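Side-chain contacts in mevalonate 3-kinase (Thermoplasma acidophilum, PDB 4RKS), which phosphorylates the 3-hydroxyl of (R)-mevalonate with ATP, in the alternative mevalonate pathway of the extremely acidophilic Thermoplasmatales: residues A[58-61]-A[62-66]; A[202-205]-A[206-209]; A[269-272]-A[273-277]. All coordinates share one frame; numbering follows the deposited sequence. Where two conformers were deposited one is given.

Contact 1 (A[58-61]-A[62-66]); sequences YSDS and CGSIR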
# COMPACT_ATOMS: atom_id res chain seq x y z
N TYR A 58 -4.57 4.84 3.09
CA TYR A 58 -5.56 5.01 4.15
C TYR A 58 -4.91 5.39 5.47
O TYR A 58 -3.69 5.24 5.65
CB TYR A 58 -6.38 3.73 4.33
CG TYR A 58 -5.62 2.60 5.02
CD1 TYR A 58 -4.86 1.70 4.28
CD2 TYR A 58 -5.68 2.43 6.41
CE1 TYR A 58 -4.18 0.66 4.89
CE2 TYR A 58 -4.99 1.40 7.03
CZ TYR A 58 -4.24 0.52 6.27
OH TYR A 58 -3.54 -0.52 6.86
N SER A 59 -5.72 5.90 6.40
CA SER A 59 -5.32 5.98 7.81
C SER A 59 -6.61 5.85 8.60
O SER A 59 -7.60 5.37 8.06
CB SER A 59 -4.60 7.29 8.12
OG SER A 59 -3.91 7.22 9.37
N ASP A 60 -6.61 6.26 9.87
CA ASP A 60 -7.88 6.47 10.58
C ASP A 60 -8.23 7.96 10.48
O ASP A 60 -7.52 8.71 9.81
CB ASP A 60 -7.81 5.98 12.02
CG ASP A 60 -6.68 6.63 12.81
OD1 ASP A 60 -6.17 7.70 12.40
OD2 ASP A 60 -6.31 6.07 13.86
N SER A 61 -9.30 8.40 11.15
CA SER A 61 -9.78 9.77 11.00
C SER A 61 -8.81 10.79 11.58
O SER A 61 -8.78 11.96 11.14
CB SER A 61 -11.17 9.94 11.65
OG SER A 61 -11.24 9.26 12.89
N CYS A 62 -8.00 10.35 12.53
CA CYS A 62 -7.04 11.22 13.21
C CYS A 62 -5.69 11.26 12.49
O CYS A 62 -4.84 12.09 12.79
CB CYS A 62 -6.83 10.76 14.66
SG CYS A 62 -8.34 10.69 15.63
N GLY A 63 -5.49 10.34 11.54
CA GLY A 63 -4.22 10.26 10.84
C GLY A 63 -3.14 9.54 11.64
O GLY A 63 -1.96 9.64 11.33
N SER A 64 -3.57 8.80 12.67
CA SER A 64 -2.64 8.14 13.57
C SER A 64 -2.04 6.83 13.04
O SER A 64 -0.99 6.40 13.52
CB SER A 64 -3.32 7.87 14.92
OG SER A 64 -3.90 6.57 14.97
N ILE A 65 -2.70 6.19 12.08
CA ILE A 65 -2.12 5.02 11.42
C ILE A 65 -1.13 5.51 10.36
O ILE A 65 -1.52 6.15 9.37
CB ILE A 65 -3.19 4.10 10.78
CG1 ILE A 65 -4.22 3.66 11.84
CG2 ILE A 65 -2.54 2.87 10.17
CD1 ILE A 65 -5.20 2.65 11.30
N ARG A 66 0.15 5.23 10.57
CA ARG A 66 1.20 5.88 9.79
C ARG A 66 2.57 5.25 10.01
O ARG A 66 2.76 4.50 10.98
CB ARG A 66 1.28 7.35 10.16
CG ARG A 66 1.87 7.55 11.56
CD ARG A 66 1.43 8.89 12.12
NE ARG A 66 2.17 9.29 13.30
CZ ARG A 66 1.89 8.89 14.54
NH1 ARG A 66 0.88 8.06 14.77
NH2 ARG A 66 2.62 9.33 15.56
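Asp60 and Ser64 meet through both carboxylate oxygens of the aspartate. OD1 takes the backbone N-H of Ser64 on its syn side at 2.8 Å from the nitrogen, while OD2 receives the hydroxyl of Ser64 at 2.7 Å from its OG, also syn and close to the carboxylate plane. The same OD1 draws weak bonds from Gly63 N (116°) and Cys62 N (124°), so one oxygen faces three successive amides. The first torsion (chi1 56°) sets the carboxyl carbon between the backbone N and the carbonyl carbon, which folds the side chain over the loop that follows. Gly63 N also donates to Asp60 O at 3.1 Å and closes a type I beta turn; Gly63 itself has positive phi, where a side chain would jam against the preceding carbonyl.

A second clasp lies just outside the turn. Ser59 OG donates to Ile65 O at 2.6 Å, arriving in the carbonyl plane on a lone pair, and so ties Ser59, of strand 53-59, to the residue before strand 66-73. Next to it, Ile65 turns its CG1 branch to the Asp60 carboxylate and its CG2 branch to the Tyr58 ring, 4.2 Å from CE2. Asp60 N is buried here without a partner. Further out, Ser64 O accepts Arg66 NH1 at 2.8 Å, and Arg66 in turn makes a salt bridge to Glu68 and a cation-pi contact with Phe120; Ile122 and Leu325 pack on both Tyr58 and Ile65. The whole is a type I beta turn from Asp60 to Gly63 whose first residue also binds the following amides through its carboxylate, a local turn in the loop joining strands 53-59 and 66-73, both antiparallel to strand 24-34, in the N-terminal domain of this GHMP-family kinase.

Contact 2 (A[202-205]-A[206-209]); sequences YQRN and PSDV. With SO4 (sulfate ion), chain D.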
# COMPACT_ATOMS: atom_id res chain seq x y z
N TYR A 202 -5.98 -15.19 11.79
CA TYR A 202 -5.30 -16.21 10.99
C TYR A 202 -3.90 -15.76 10.57
O TYR A 202 -3.71 -14.62 10.16
CB TYR A 202 -6.10 -16.56 9.74
CG TYR A 202 -7.50 -17.03 9.99
CD1 TYR A 202 -7.76 -18.35 10.35
CD2 TYR A 202 -8.58 -16.17 9.86
CE1 TYR A 202 -9.04 -18.79 10.57
CE2 TYR A 202 -9.87 -16.61 10.08
CZ TYR A 202 -10.09 -17.92 10.44
OH TYR A 202 -11.39 -18.34 10.65
N GLN A 203 -2.93 -16.67 10.66
CA GLN A 203 -1.57 -16.38 10.21
C GLN A 203 -1.60 -16.17 8.70
O GLN A 203 -2.22 -16.94 7.97
CB GLN A 203 -0.61 -17.52 10.58
N ARG A 204 -0.95 -15.11 8.24
CA ARG A 204 -1.05 -14.73 6.83
C ARG A 204 0.02 -15.37 5.96
O ARG A 204 1.12 -15.68 6.42
CB ARG A 204 -0.98 -13.21 6.68
CG ARG A 204 0.38 -12.60 7.00
CD ARG A 204 0.49 -11.20 6.42
NE ARG A 204 0.53 -11.22 4.96
CZ ARG A 204 0.28 -10.16 4.18
NH1 ARG A 204 -0.04 -9.00 4.73
NH2 ARG A 204 0.36 -10.28 2.86
N ASN A 205 -0.31 -15.56 4.69
CA ASN A 205 0.68 -15.92 3.69
C ASN A 205 1.54 -14.70 3.40
O ASN A 205 1.00 -13.64 3.06
CB ASN A 205 0.01 -16.40 2.41
CG ASN A 205 -0.98 -17.52 2.64
OD1 ASN A 205 -2.12 -17.29 3.06
ND2 ASN A 205 -0.57 -18.74 2.34
N PRO A 206 2.87 -14.84 3.53
CA PRO A 206 3.78 -13.74 3.18
C PRO A 206 3.52 -13.25 1.77
O PRO A 206 3.09 -14.04 0.93
CB PRO A 206 5.17 -14.39 3.28
CG PRO A 206 5.00 -15.51 4.24
CD PRO A 206 3.58 -16.01 4.07
N SER A 207 3.77 -11.97 1.50
CA SER A 207 3.57 -11.44 0.16
C SER A 207 4.47 -12.13 -0.85
O SER A 207 4.09 -12.35 -2.01
CB SER A 207 3.81 -9.93 0.14
OG SER A 207 2.80 -9.26 0.88
N ASP A 208 5.66 -12.52 -0.42
CA ASP A 208 6.60 -13.18 -1.33
C ASP A 208 6.07 -14.52 -1.85
O ASP A 208 6.34 -14.89 -3.00
CB ASP A 208 7.95 -13.36 -0.64
CG ASP A 208 8.79 -12.10 -0.70
OD1 ASP A 208 8.56 -11.27 -1.62
OD2 ASP A 208 9.69 -11.95 0.16
N VAL A 209 5.33 -15.23 -1.01
CA VAL A 209 4.66 -16.46 -1.41
C VAL A 209 3.56 -16.18 -2.43
O VAL A 209 3.37 -16.93 -3.38
CB VAL A 209 4.05 -17.19 -0.20
CG1 VAL A 209 3.35 -18.47 -0.63
CG2 VAL A 209 5.13 -17.48 0.83
S SO4 D . -3.74 -20.20 11.66
O1 SO4 D . -4.58 -21.28 11.15
O2 SO4 D . -3.14 -19.49 10.53
O3 SO4 D . -4.54 -19.28 12.46
O4 SO4 D . -2.67 -20.76 12.49
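Arg204 and Ser207, which touch here, both belong to the ATP-binding site and sit where a loop runs into helix 207-214. The end of the arginine comes up beside the serine hydroxyl, Arg204 NH2 lying 3.3 Å from Ser207 OG, but at an angle too poor for a hydrogen bond. What holds the guanidinium is the backbone: Arg204 NE donates to Asn205 O at 3.1 Å with an N-H...O angle of 163°, and NH2 adds a weak bond to the same oxygen. That oxygen lies in the guanidinium plane, although the donor stands well above the plane of the carbonyl. A bend at chi3 (-68°) brings NE round to this carbonyl of the following residue.

Pro206, at the N-cap position, joins loop to helix, and its carbonyl accepts a weak bond from Val209 N. Earlier in the loop, Gln203 N holds a sulfate oxygen, O2, at 2.8 Å, an ion probably taken from the crystallisation liquor. With mevalonate but no ATP bound, NE and, weakly, NH2 share one main-chain oxygen and so hold the guanidinium of this ATP-binding arginine in place beside Ser207.

Contact 3 (A[269-272]-A[273-277]); sequences IREN and MQKLI. With SO4 (sulfate ion), chain E; SO4 (sulfate ion), chain D.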
# COMPACT_ATOMS: atom_id res chain seq x y z
N ILE A 269 -8.58 -16.11 2.05
CA ILE A 269 -9.89 -15.93 2.67
C ILE A 269 -10.27 -17.19 3.44
O ILE A 269 -10.70 -18.20 2.86
CB ILE A 269 -10.98 -15.59 1.63
CG1 ILE A 269 -10.58 -14.33 0.86
CG2 ILE A 269 -12.31 -15.34 2.32
CD1 ILE A 269 -11.53 -13.96 -0.26
N ARG A 270 -10.06 -17.13 4.75
CA ARG A 270 -10.25 -18.25 5.65
C ARG A 270 -11.71 -18.33 6.10
O ARG A 270 -12.52 -17.49 5.72
CB ARG A 270 -9.30 -18.10 6.85
CG ARG A 270 -7.82 -18.01 6.45
CD ARG A 270 -7.26 -19.36 6.00
NE ARG A 270 -7.35 -20.36 7.06
CZ ARG A 270 -6.47 -20.51 8.04
NH1 ARG A 270 -5.40 -19.73 8.10
NH2 ARG A 270 -6.65 -21.44 8.98
N GLU A 271 -12.04 -19.34 6.92
CA GLU A 271 -13.44 -19.67 7.20
C GLU A 271 -14.26 -18.52 7.79
O GLU A 271 -15.34 -18.21 7.27
CB GLU A 271 -13.52 -20.87 8.15
CG GLU A 271 -14.96 -21.24 8.51
CD GLU A 271 -15.07 -22.46 9.41
OE1 GLU A 271 -15.19 -22.28 10.64
OE2 GLU A 271 -15.04 -23.59 8.87
N ASN A 272 -13.78 -17.90 8.86
CA ASN A 272 -14.52 -16.80 9.47
C ASN A 272 -14.55 -15.56 8.59
O ASN A 272 -15.46 -14.72 8.70
CB ASN A 272 -13.95 -16.47 10.85
CG ASN A 272 -14.20 -17.56 11.87
OD1 ASN A 272 -15.06 -18.42 11.67
ND2 ASN A 272 -13.45 -17.54 12.97
N MET A 273 -13.55 -15.43 7.72
CA MET A 273 -13.53 -14.34 6.75
C MET A 273 -14.64 -14.54 5.72
O MET A 273 -15.34 -13.60 5.36
CB MET A 273 -12.16 -14.24 6.07
CG MET A 273 -11.07 -13.72 6.98
SD MET A 273 -9.43 -13.84 6.25
CE MET A 273 -9.47 -12.49 5.04
N GLN A 274 -14.80 -15.78 5.27
CA GLN A 274 -15.84 -16.09 4.30
C GLN A 274 -17.23 -15.94 4.92
O GLN A 274 -18.18 -15.52 4.24
CB GLN A 274 -15.64 -17.50 3.73
CG GLN A 274 -16.65 -17.91 2.65
CD GLN A 274 -16.88 -16.83 1.58
OE1 GLN A 274 -15.93 -16.37 0.92
NE2 GLN A 274 -18.13 -16.42 1.41
N LYS A 275 -17.37 -16.25 6.20
CA LYS A 275 -18.65 -16.06 6.88
C LYS A 275 -19.04 -14.58 6.93
O LYS A 275 -20.21 -14.23 6.73
CB LYS A 275 -18.63 -16.63 8.30
CG LYS A 275 -18.68 -18.15 8.38
CD LYS A 275 -18.61 -18.62 9.83
CE LYS A 275 -18.58 -20.14 9.94
NZ LYS A 275 -18.21 -20.59 11.31
N LEU A 276 -18.07 -13.71 7.20
CA LEU A 276 -18.34 -12.27 7.23
C LEU A 276 -18.79 -11.79 5.85
O LEU A 276 -19.77 -11.06 5.73
CB LEU A 276 -17.12 -11.48 7.70
CG LEU A 276 -17.25 -9.94 7.62
CD1 LEU A 276 -18.32 -9.40 8.58
CD2 LEU A 276 -15.91 -9.26 7.89
N ILE A 277 -18.06 -12.21 4.83
CA ILE A 277 -18.38 -11.87 3.45
C ILE A 277 -19.81 -12.28 3.07
O ILE A 277 -20.51 -11.53 2.38
CB ILE A 277 -17.38 -12.54 2.48
CG1 ILE A 277 -15.97 -11.98 2.71
CG2 ILE A 277 -17.81 -12.31 1.04
CD1 ILE A 277 -14.93 -12.51 1.74
S SO4 E . -10.27 -22.48 6.37
O1 SO4 E . -10.95 -22.28 5.09
O2 SO4 E . -8.87 -22.79 6.11
O3 SO4 E . -10.37 -21.27 7.18
O4 SO4 E . -10.90 -23.58 7.09
S SO4 D . -3.74 -20.20 11.66
O1 SO4 D . -4.58 -21.28 11.15
O2 SO4 D . -3.14 -19.49 10.53
O3 SO4 D . -4.54 -19.28 12.46
O4 SO4 D . -2.67 -20.76 12.49
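Arg270 points its backbone N-H almost straight at the sulfur of Met273, a weak N-H...S hydrogen bond of 3.7 Å from N to SD with an angle of 170°. The place is the start of helix 271-283, with Arg270 as N-cap residue; its carbonyl oxygen accepts Gln274 N at 2.9 Å to open the helical series. At this helix end Glu271 N donates to O3 of one sulfate at 2.6 Å, and Arg270 NE holds O2 and O3 of the same ion. The arginine chain, bent at chi2 and chi3, then carries its NH2 to O1 of a second sulfate at 3.0 Å. Both anions, probably from the crystallisation liquor, meet the guanidinium at its edge, and the positive end of the helix dipole may add to the attraction for the first.

Apolar packing adds to this. Ile269 rests its CG2 against Met273 CB and, crossing at about a right angle, against Ile277, while Val299 of strand 298-304 packs on Met273 and Leu276. On the solvent side Glu271 and Lys275, one turn apart, run side by side in the same direction, both extended beyond CG. Their charges meet in a long salt bridge, Glu271 OE1 lying 3.5 Å from Lys275 NZ, with Asn272 OD1 next nearest to that ammonium group at 3.8 Å.

In the fold
Contacts 2 and 3 are neighbours, their centres about 16 Å apart, and they meet directly: Tyr202 OH lies 3.0 Å from Asn272 N, a probable hydrogen bond at the start of helix 271-283, and Tyr202 CD1 packs 3.4 Å from Arg270 CZ. One sulfate ion touches both. Contact 1 stands apart, its centre about 24 Å from that of contact 2 and about 26 Å from that of contact 3. Bound mevalonate is nearest to contact 2, about 5 Å from the Ser207 side chain, against about 9 Å for Tyr58 of contact 1 and about 11 Å for Ile269 of contact 3. Contact 1 also approaches the ATP site, with Ile65 about 8 Å from Asn119 between side chains.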